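Lovastatin nonaketide synthase, polyketide synthase component (PDB 7CPX) builds the nonaketide backbone of lovastatin from malonyl-CoA by iterative condensation, methylation and reduction, working as a homodimer with the partner protein LovC. Local coordinates at residues 1869-1878 with 1890-1898; 1939-1947 with 2090-2101. The protein carries 2 engineered substitutions. One frame throughout, in Å; residues are numbered along the deposited sequence.

Contact 1: residues 1869-1878 with 1890-1898; sequences KTIYVHFSCP and YLVQGHVQE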
loop_
_atom_site.group_PDB
_atom_site.type_symbol
_atom_site.label_atom_id
_atom_site.label_comp_id
_atom_site.label_asym_id
_atom_site.label_seq_id
_atom_site.Cartn_x
_atom_site.Cartn_y
_atom_site.Cartn_z
ATOM N N LYS A 1869 40.641 45.556 -11.511
ATOM C CA LYS A 1869 40.284 45.990 -12.852
ATOM C C LYS A 1869 38.809 45.739 -13.120
ATOM O O LYS A 1869 38.247 44.722 -12.697
ATOM C CB LYS A 1869 41.128 45.257 -13.893
ATOM C CG LYS A 1869 42.626 45.283 -13.622
ATOM C CD LYS A 1869 43.192 46.697 -13.617
ATOM C CE LYS A 1869 43.113 47.341 -14.992
ATOM N NZ LYS A 1869 43.788 48.666 -15.025
ATOM N N THR A 1870 38.188 46.673 -13.835
ATOM C CA THR A 1870 36.793 46.567 -14.242
ATOM C C THR A 1870 36.757 46.024 -15.665
ATOM O O THR A 1870 37.265 46.660 -16.594
ATOM C CB THR A 1870 36.091 47.919 -14.151
ATOM O OG1 THR A 1870 36.136 48.393 -12.801
ATOM C CG2 THR A 1870 34.640 47.799 -14.598
ATOM N N ILE A 1871 36.157 44.852 -15.828
ATOM C CA ILE A 1871 36.065 44.175 -17.113
ATOM C C ILE A 1871 34.611 44.228 -17.559
ATOM O O ILE A 1871 33.730 43.668 -16.901
ATOM C CB ILE A 1871 36.563 42.727 -17.025
ATOM C CG1 ILE A 1871 37.977 42.686 -16.445
ATOM C CG2 ILE A 1871 36.530 42.077 -18.400
ATOM C CD1 ILE A 1871 38.496 41.289 -16.207
ATOM N N TYR A 1872 34.360 44.902 -18.675
ATOM C CA TYR A 1872 33.043 44.905 -19.303
ATOM C C TYR A 1872 32.959 43.659 -20.172
ATOM O O TYR A 1872 33.536 43.605 -21.260
ATOM C CB TYR A 1872 32.837 46.178 -20.112
ATOM C CG TYR A 1872 33.030 47.443 -19.307
ATOM C CD1 TYR A 1872 34.297 47.966 -19.093
ATOM C CD2 TYR A 1872 31.945 48.115 -18.762
ATOM C CE1 TYR A 1872 34.479 49.121 -18.359
ATOM C CE2 TYR A 1872 32.118 49.270 -18.027
ATOM C CZ TYR A 1872 33.387 49.769 -17.828
ATOM O OH TYR A 1872 33.567 50.921 -17.096
ATOM N N VAL A 1873 32.246 42.653 -19.686
ATOM C CA VAL A 1873 32.298 41.319 -20.270
ATOM C C VAL A 1873 31.445 41.273 -21.528
ATOM O O VAL A 1873 30.266 41.647 -21.512
ATOM C CB VAL A 1873 31.834 40.267 -19.251
ATOM C CG1 VAL A 1873 31.941 38.877 -19.841
ATOM C CG2 VAL A 1873 32.654 40.366 -17.979
ATOM N N HIS A 1874 32.044 40.812 -22.625
ATOM C CA HIS A 1874 31.315 40.503 -23.846
ATOM C C HIS A 1874 30.897 39.041 -23.883
ATOM O O HIS A 1874 29.777 38.723 -24.296
ATOM C CB HIS A 1874 32.176 40.815 -25.072
ATOM C CG HIS A 1874 32.463 42.271 -25.259
ATOM N ND1 HIS A 1874 32.807 43.103 -24.217
ATOM C CD2 HIS A 1874 32.464 43.041 -26.372
ATOM C CE1 HIS A 1874 32.999 44.325 -24.677
ATOM N NE2 HIS A 1874 32.798 44.315 -25.982
ATOM N N PHE A 1875 31.787 38.149 -23.453
ATOM C CA PHE A 1875 31.522 36.720 -23.432
ATOM C C PHE A 1875 32.037 36.136 -22.126
ATOM O O PHE A 1875 33.018 36.620 -21.557
ATOM C CB PHE A 1875 32.176 36.013 -24.622
ATOM C CG PHE A 1875 31.765 36.566 -25.954
ATOM C CD1 PHE A 1875 30.646 36.080 -26.605
ATOM C CD2 PHE A 1875 32.495 37.577 -26.553
ATOM C CE1 PHE A 1875 30.263 36.589 -27.829
ATOM C CE2 PHE A 1875 32.119 38.091 -27.776
ATOM C CZ PHE A 1875 31.001 37.596 -28.416
ATOM N N SER A 1876 31.366 35.087 -21.657
ATOM C CA SER A 1876 31.746 34.472 -20.392
ATOM C C SER A 1876 31.358 33.002 -20.389
ATOM O O SER A 1876 30.572 32.550 -21.223
ATOM C CB SER A 1876 31.090 35.179 -19.203
ATOM O OG SER A 1876 29.684 35.004 -19.220
ATOM N N CYS A 1877 31.930 32.265 -19.445
ATOM C CA CYS A 1877 31.549 30.874 -19.237
ATOM C C CYS A 1877 30.483 30.792 -18.149
ATOM O O CYS A 1877 30.702 31.289 -17.040
ATOM C CB CYS A 1877 32.759 30.036 -18.845
ATOM S SG CYS A 1877 32.372 28.302 -18.539
ATOM N N PRO A 1878 29.324 30.183 -18.420
ATOM C CA PRO A 1878 28.262 30.167 -17.399
ATOM C C PRO A 1878 28.690 29.539 -16.087
ATOM O O PRO A 1878 28.278 30.010 -15.020
ATOM C CB PRO A 1878 27.142 29.352 -18.061
ATOM C CG PRO A 1878 27.478 29.280 -19.505
ATOM C CD PRO A 1878 28.954 29.414 -19.620
ATOM N N TYR A 1890 34.659 32.146 -12.793
ATOM C CA TYR A 1890 34.019 32.110 -14.098
ATOM C C TYR A 1890 34.964 32.700 -15.135
ATOM O O TYR A 1890 35.453 33.819 -14.968
ATOM C CB TYR A 1890 32.711 32.897 -14.083
ATOM C CG TYR A 1890 31.672 32.378 -13.120
ATOM C CD1 TYR A 1890 30.776 31.390 -13.501
ATOM C CD2 TYR A 1890 31.565 32.897 -11.839
ATOM C CE1 TYR A 1890 29.815 30.924 -12.628
ATOM C CE2 TYR A 1890 30.607 32.437 -10.959
ATOM C CZ TYR A 1890 29.733 31.450 -11.358
ATOM O OH TYR A 1890 28.779 30.987 -10.482
ATOM N N LEU A 1891 35.213 31.958 -16.205
ATOM C CA LEU A 1891 36.072 32.460 -17.268
ATOM C C LEU A 1891 35.305 33.508 -18.063
ATOM O O LEU A 1891 34.256 33.208 -18.644
ATOM C CB LEU A 1891 36.534 31.317 -18.168
ATOM C CG LEU A 1891 37.621 31.625 -19.205
ATOM C CD1 LEU A 1891 37.075 32.425 -20.378
ATOM C CD2 LEU A 1891 38.785 32.359 -18.560
ATOM N N VAL A 1892 35.823 34.733 -18.090
ATOM C CA VAL A 1892 35.155 35.847 -18.748
ATOM C C VAL A 1892 36.104 36.458 -19.766
ATOM O O VAL A 1892 37.328 36.397 -19.621
ATOM C CB VAL A 1892 34.689 36.914 -17.733
ATOM C CG1 VAL A 1892 33.760 36.294 -16.706
ATOM C CG2 VAL A 1892 35.888 37.557 -17.053
ATOM N N GLN A 1893 35.524 37.051 -20.803
ATOM C CA GLN A 1893 36.263 37.770 -21.828
ATOM C C GLN A 1893 35.541 39.076 -22.105
ATOM O O GLN A 1893 34.309 39.120 -22.097
ATOM C CB GLN A 1893 36.379 36.943 -23.112
ATOM C CG GLN A 1893 37.099 37.644 -24.254
ATOM C CD GLN A 1893 37.123 36.810 -25.521
ATOM O OE1 GLN A 1893 36.421 35.805 -25.627
ATOM N NE2 GLN A 1893 37.933 37.224 -26.487
ATOM N N GLY A 1894 36.296 40.140 -22.345
ATOM C CA GLY A 1894 35.665 41.401 -22.673
ATOM C C GLY A 1894 36.630 42.563 -22.569
ATOM O O GLY A 1894 37.836 42.388 -22.394
ATOM N N HIS A 1895 36.058 43.758 -22.672
ATOM C CA HIS A 1895 36.837 44.983 -22.738
ATOM C C HIS A 1895 37.300 45.434 -21.360
ATOM O O HIS A 1895 36.698 45.106 -20.334
ATOM C CB HIS A 1895 36.015 46.101 -23.378
ATOM C CG HIS A 1895 35.779 45.918 -24.844
ATOM N ND1 HIS A 1895 34.901 46.706 -25.558
ATOM C CD2 HIS A 1895 36.305 45.041 -25.732
ATOM C CE1 HIS A 1895 34.898 46.325 -26.822
ATOM N NE2 HIS A 1895 35.740 45.315 -26.954
ATOM N N VAL A 1896 38.395 46.185 -21.350
ATOM C CA VAL A 1896 38.810 46.984 -20.206
ATOM C C VAL A 1896 39.184 48.363 -20.725
ATOM O O VAL A 1896 39.803 48.488 -21.787
ATOM C CB VAL A 1896 39.987 46.348 -19.436
ATOM C CG1 VAL A 1896 39.560 45.031 -18.825
ATOM C CG2 VAL A 1896 41.188 46.149 -20.343
ATOM N N GLN A 1897 38.792 49.397 -19.987
ATOM C CA GLN A 1897 39.017 50.775 -20.404
ATOM C C GLN A 1897 40.383 51.226 -19.899
ATOM O O GLN A 1897 40.584 51.399 -18.693
ATOM C CB GLN A 1897 37.907 51.683 -19.884
ATOM C CG GLN A 1897 36.565 51.446 -20.552
ATOM C CD GLN A 1897 35.503 52.421 -20.088
ATOM O OE1 GLN A 1897 35.660 53.088 -19.067
ATOM N NE2 GLN A 1897 34.414 52.512 -20.843
ATOM N N GLU A 1898 41.318 51.414 -20.828
ATOM C CA GLU A 1898 42.662 51.903 -20.525
ATOM C C GLU A 1898 42.909 53.124 -21.403
ATOM O O GLU A 1898 43.209 52.989 -22.594
ATOM C CB GLU A 1898 43.711 50.822 -20.764
ATOM C CG GLU A 1898 43.554 49.598 -19.875
ATOM C CD GLU A 1898 43.800 49.904 -18.411
ATOM O OE1 GLU A 1898 44.249 51.027 -18.102
ATOM O OE2 GLU A 1898 43.545 49.019 -17.568
#
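Y1872 and H1895 form an antiparallel hydrogen-bonded pair, Y1872 N to H1895 O at 2.9 Å and H1895 N back to Y1872 O, yet the axes of the short segments 1869-1873 and 1890-1898 are inclined at 119°, far from straight antiparallel. The register slips by one residue between V1873, opposite G1894, and F1875, opposite Q1893. In this classic beta bulge the amides of H1874 and F1875 both donate to Q1893 O, and Q1893 N returns a bond of 2.7 Å to F1875 O. Beyond the slip, C1877 N continues the pairing to L1891 O.

Beside the bulge, the H1874 ring bonds back to its own strand: ND1 donates to Y1872 O at 3.1 Å, with that oxygen almost in the ring plane; H1895 N reaches the same oxygen from the opposite face of the carbonyl plane. Two donors thus grip Y1872 O, and the ND1 bond restrains the rotation of the ring, whose edge at NE2 lies over the H1895 face in an edge-to-face pair (centroids 3.8 Å apart, planes at 52°).

These strands form a bulged beta hairpin within a curled, mixed sheet, consistent with the GroES-like part of a medium-chain-reductase-type enoylreductase region, probably inactive here, since LovC joins the complex. I1871 and V1896 lie side by side on one face, CG1 to CG1 at 3.7 Å, and S1876 CB meets V1892 CG1 on that face too, while S1876 OG bonds to W2131. At the K1869 end of the pair, the side chain, bent at chi2 and chi3, brings NZ to the syn lone pair of E1898 OE2, a salt bridge of 2.6 Å.

Contact 2: residues 1939-1947 with 2090-2101; sequences MVTVLAAAV and HVVSLARQGLPS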
loop_
_atom_site.group_PDB
_atom_site.type_symbol
_atom_site.label_atom_id
_atom_site.label_comp_id
_atom_site.label_asym_id
_atom_site.label_seq_id
_atom_site.Cartn_x
_atom_site.Cartn_y
_atom_site.Cartn_z
ATOM N N MET A 1939 38.020 28.177 -25.280
ATOM C CA MET A 1939 39.294 27.477 -25.180
ATOM C C MET A 1939 39.962 27.742 -23.838
ATOM O O MET A 1939 40.504 26.821 -23.216
ATOM C CB MET A 1939 40.218 27.887 -26.327
ATOM C CG MET A 1939 39.581 27.801 -27.707
ATOM S SD MET A 1939 38.520 26.360 -27.926
ATOM C CE MET A 1939 39.456 25.427 -29.134
ATOM N N VAL A 1940 39.934 28.991 -23.370
ATOM C CA VAL A 1940 40.580 29.303 -22.099
ATOM C C VAL A 1940 39.847 28.621 -20.951
ATOM O O VAL A 1940 40.469 28.178 -19.982
ATOM C CB VAL A 1940 40.671 30.826 -21.896
ATOM C CG1 VAL A 1940 41.337 31.137 -20.568
ATOM C CG2 VAL A 1940 41.459 31.465 -23.026
ATOM N N THR A 1941 38.520 28.520 -21.040
ATOM C CA THR A 1941 37.760 27.778 -20.040
ATOM C C THR A 1941 38.159 26.309 -20.041
ATOM O O THR A 1941 38.393 25.704 -18.984
ATOM C CB THR A 1941 36.265 27.923 -20.330
ATOM O OG1 THR A 1941 35.898 29.307 -20.294
ATOM C CG2 THR A 1941 35.427 27.148 -19.325
ATOM N N VAL A 1942 38.230 25.717 -21.233
ATOM C CA VAL A 1942 38.612 24.318 -21.351
ATOM C C VAL A 1942 39.979 24.094 -20.728
ATOM O O VAL A 1942 40.200 23.113 -20.006
ATOM C CB VAL A 1942 38.586 23.888 -22.827
ATOM C CG1 VAL A 1942 39.400 22.632 -23.018
ATOM C CG2 VAL A 1942 37.155 23.680 -23.293
ATOM N N LEU A 1943 40.917 25.001 -20.991
ATOM C CA LEU A 1943 42.262 24.822 -20.466
ATOM C C LEU A 1943 42.339 25.109 -18.976
ATOM O O LEU A 1943 43.161 24.507 -18.286
ATOM C CB LEU A 1943 43.257 25.702 -21.218
ATOM C CG LEU A 1943 43.824 25.120 -22.513
ATOM C CD1 LEU A 1943 44.470 23.762 -22.273
ATOM C CD2 LEU A 1943 42.755 25.019 -23.581
ATOM N N ALA A 1944 41.499 26.002 -18.457
ATOM C CA ALA A 1944 41.424 26.167 -17.012
ATOM C C ALA A 1944 40.994 24.863 -16.359
ATOM O O ALA A 1944 41.607 24.406 -15.386
ATOM C CB ALA A 1944 40.455 27.295 -16.660
ATOM N N ALA A 1945 39.956 24.229 -16.911
ATOM C CA ALA A 1945 39.509 22.950 -16.368
ATOM C C ALA A 1945 40.600 21.892 -16.484
ATOM O O ALA A 1945 40.849 21.134 -15.536
ATOM C CB ALA A 1945 38.241 22.489 -17.087
ATOM N N ALA A 1946 41.264 21.826 -17.639
ATOM C CA ALA A 1946 42.291 20.812 -17.849
ATOM C C ALA A 1946 43.472 21.014 -16.909
ATOM O O ALA A 1946 43.988 20.049 -16.334
ATOM C CB ALA A 1946 42.755 20.833 -19.304
ATOM N N VAL A 1947 43.918 22.259 -16.744
ATOM C CA VAL A 1947 45.041 22.537 -15.859
ATOM C C VAL A 1947 44.658 22.249 -14.417
ATOM O O VAL A 1947 45.476 21.763 -13.632
ATOM C CB VAL A 1947 45.520 23.987 -16.041
ATOM C CG1 VAL A 1947 46.567 24.334 -14.995
ATOM C CG2 VAL A 1947 46.083 24.183 -17.439
ATOM N N HIS A 2090 50.480 29.516 -19.070
ATOM C CA HIS A 2090 50.398 28.111 -19.449
ATOM C C HIS A 2090 49.027 27.779 -20.022
ATOM O O HIS A 2090 48.915 26.996 -20.973
ATOM C CB HIS A 2090 50.702 27.240 -18.230
ATOM C CG HIS A 2090 50.602 25.770 -18.488
ATOM N ND1 HIS A 2090 51.412 25.113 -19.388
ATOM C CD2 HIS A 2090 49.795 24.825 -17.949
ATOM C CE1 HIS A 2090 51.104 23.829 -19.399
ATOM N NE2 HIS A 2090 50.127 23.627 -18.534
ATOM N N VAL A 2091 47.972 28.363 -19.453
ATOM C CA VAL A 2091 46.622 28.100 -19.941
ATOM C C VAL A 2091 46.493 28.526 -21.397
ATOM O O VAL A 2091 46.028 27.760 -22.250
ATOM C CB VAL A 2091 45.588 28.814 -19.051
ATOM C CG1 VAL A 2091 44.237 28.875 -19.738
ATOM C CG2 VAL A 2091 45.474 28.107 -17.712
ATOM N N VAL A 2092 46.910 29.756 -21.707
ATOM C CA VAL A 2092 46.806 30.244 -23.076
ATOM C C VAL A 2092 47.751 29.483 -23.994
ATOM O O VAL A 2092 47.429 29.244 -25.163
ATOM C CB VAL A 2092 47.063 31.761 -23.138
ATOM C CG1 VAL A 2092 46.052 32.502 -22.277
ATOM C CG2 VAL A 2092 48.484 32.091 -22.712
ATOM N N SER A 2093 48.929 29.097 -23.498
ATOM C CA SER A 2093 49.849 28.321 -24.322
ATOM C C SER A 2093 49.224 26.993 -24.727
ATOM O O SER A 2093 49.296 26.587 -25.892
ATOM C CB SER A 2093 51.158 28.090 -23.568
ATOM O OG SER A 2093 52.053 27.302 -24.334
ATOM N N LEU A 2094 48.597 26.304 -23.772
ATOM C CA LEU A 2094 47.938 25.042 -24.088
ATOM C C LEU A 2094 46.748 25.263 -25.012
ATOM O O LEU A 2094 46.506 24.467 -25.927
ATOM C CB LEU A 2094 47.491 24.345 -22.806
ATOM C CG LEU A 2094 48.564 23.822 -21.858
ATOM C CD1 LEU A 2094 47.915 23.325 -20.577
ATOM C CD2 LEU A 2094 49.363 22.712 -22.515
ATOM N N ALA A 2095 45.989 26.337 -24.788
ATOM C CA ALA A 2095 44.849 26.627 -25.650
ATOM C C ALA A 2095 45.304 26.843 -27.086
ATOM O O ALA A 2095 44.667 26.366 -28.032
ATOM C CB ALA A 2095 44.096 27.852 -25.132
ATOM N N ARG A 2096 46.421 27.548 -27.262
ATOM C CA ARG A 2096 46.958 27.793 -28.593
ATOM C C ARG A 2096 47.376 26.505 -29.287
ATOM O O ARG A 2096 47.585 26.510 -30.504
ATOM C CB ARG A 2096 48.130 28.769 -28.496
ATOM C CG ARG A 2096 47.673 30.207 -28.305
ATOM C CD ARG A 2096 48.738 31.084 -27.675
ATOM N NE ARG A 2096 48.311 32.476 -27.617
ATOM C CZ ARG A 2096 48.950 33.435 -26.960
ATOM N NH1 ARG A 2096 50.050 33.186 -26.269
ATOM N NH2 ARG A 2096 48.472 34.675 -26.997
ATOM N N GLN A 2097 47.501 25.405 -28.543
ATOM C CA GLN A 2097 47.800 24.121 -29.163
ATOM C C GLN A 2097 46.587 23.517 -29.863
ATOM O O GLN A 2097 46.756 22.615 -30.690
ATOM C CB GLN A 2097 48.323 23.134 -28.117
ATOM C CG GLN A 2097 49.583 23.591 -27.400
ATOM C CD GLN A 2097 50.177 22.505 -26.523
ATOM O OE1 GLN A 2097 49.750 21.352 -26.568
ATOM N NE2 GLN A 2097 51.168 22.870 -25.718
ATOM N N GLY A 2098 45.378 23.985 -29.555
ATOM C CA GLY A 2098 44.182 23.372 -30.104
ATOM C C GLY A 2098 43.055 24.325 -30.450
ATOM O O GLY A 2098 41.900 23.902 -30.553
ATOM N N LEU A 2099 43.362 25.609 -30.629
ATOM C CA LEU A 2099 42.328 26.568 -31.011
ATOM C C LEU A 2099 41.594 26.182 -32.290
ATOM O O LEU A 2099 40.358 26.307 -32.320
ATOM C CB LEU A 2099 42.939 27.967 -31.171
ATOM C CG LEU A 2099 43.688 28.521 -29.961
ATOM C CD1 LEU A 2099 44.353 29.847 -30.299
ATOM C CD2 LEU A 2099 42.769 28.676 -28.763
ATOM N N PRO A 2100 42.260 25.718 -33.356
ATOM C CA PRO A 2100 41.546 25.456 -34.615
ATOM C C PRO A 2100 40.562 24.298 -34.535
ATOM O O PRO A 2100 39.891 23.985 -35.522
ATOM C CB PRO A 2100 42.680 25.146 -35.606
ATOM C CG PRO A 2100 43.932 25.646 -34.955
ATOM C CD PRO A 2100 43.708 25.490 -33.493
ATOM N N SER A 2101 40.469 23.650 -33.371
ATOM C CA SER A 2101 39.607 22.479 -33.248
ATOM C C SER A 2101 38.149 22.810 -33.542
ATOM O O SER A 2101 37.403 21.944 -34.013
ATOM C CB SER A 2101 39.738 21.882 -31.846
ATOM O OG SER A 2101 39.393 22.832 -30.855
#
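L1943 and V2091 lie where helices 1939-1947 and 2090-2095 come together, the axes of these short segments 8.7 Å apart at closest approach and inclined at 115°. V2091 acts as a knob in a hole formed by V1940, L1943, A1944 and V1947. Its two methyls divide the work: CG1 meets L1943 CB at 3.6 Å and also V1940 CG1, whereas CG2 faces V1947 CG2. That same V1947 methyl reaches L2094 CD1 at 3.7 Å and approaches the H2090 ring obliquely.

L1943 lies across the helix backbone, with its CD2 against A2095 CB at 3.5 Å and its CG beside V2091 O. M1939 carries the contact on to L2099 and S2101. With CG anti to its carbonyl carbon (chi1 -50°), it packs CG on L2099 CD2 at 3.5 Å; bends at chi2 and chi3 then bring CE next to G2098 O and S2101 OG. S2101 OG donates to G2098 O at 2.7 Å, nearly in line with the C=O bond, and S2101 N bonds to that oxygen as well, so the turn beside the methionine is closed by two bonds. No hydrogen bond links the two segments: this is apolar helix-helix packing with a knob-into-hole contact at a steep crossing.

How the contacts relate
Contact 1 and contact 2 have centres about 18 Å apart and meet directly through helix 1935-1953. L1891 of the hairpin packs its CD2 on V1940 CG1 at 3.5 Å, the same methyl that borders V2091 in contact 2, while C1877 SG lies 3.4 Å from T1941 CG2. The helix thus packs between the hairpin and helix 2085-2095, with T1941 directed away from the latter. Along the chain the two contacts follow in series: the hairpin closes locally, whereas contact 2 spans 142 intervening residues, including the parallel five-stranded sheet. Both lie away from the annotated active sites and from the NADP pocket, whose residues fall in the ketoreductase region.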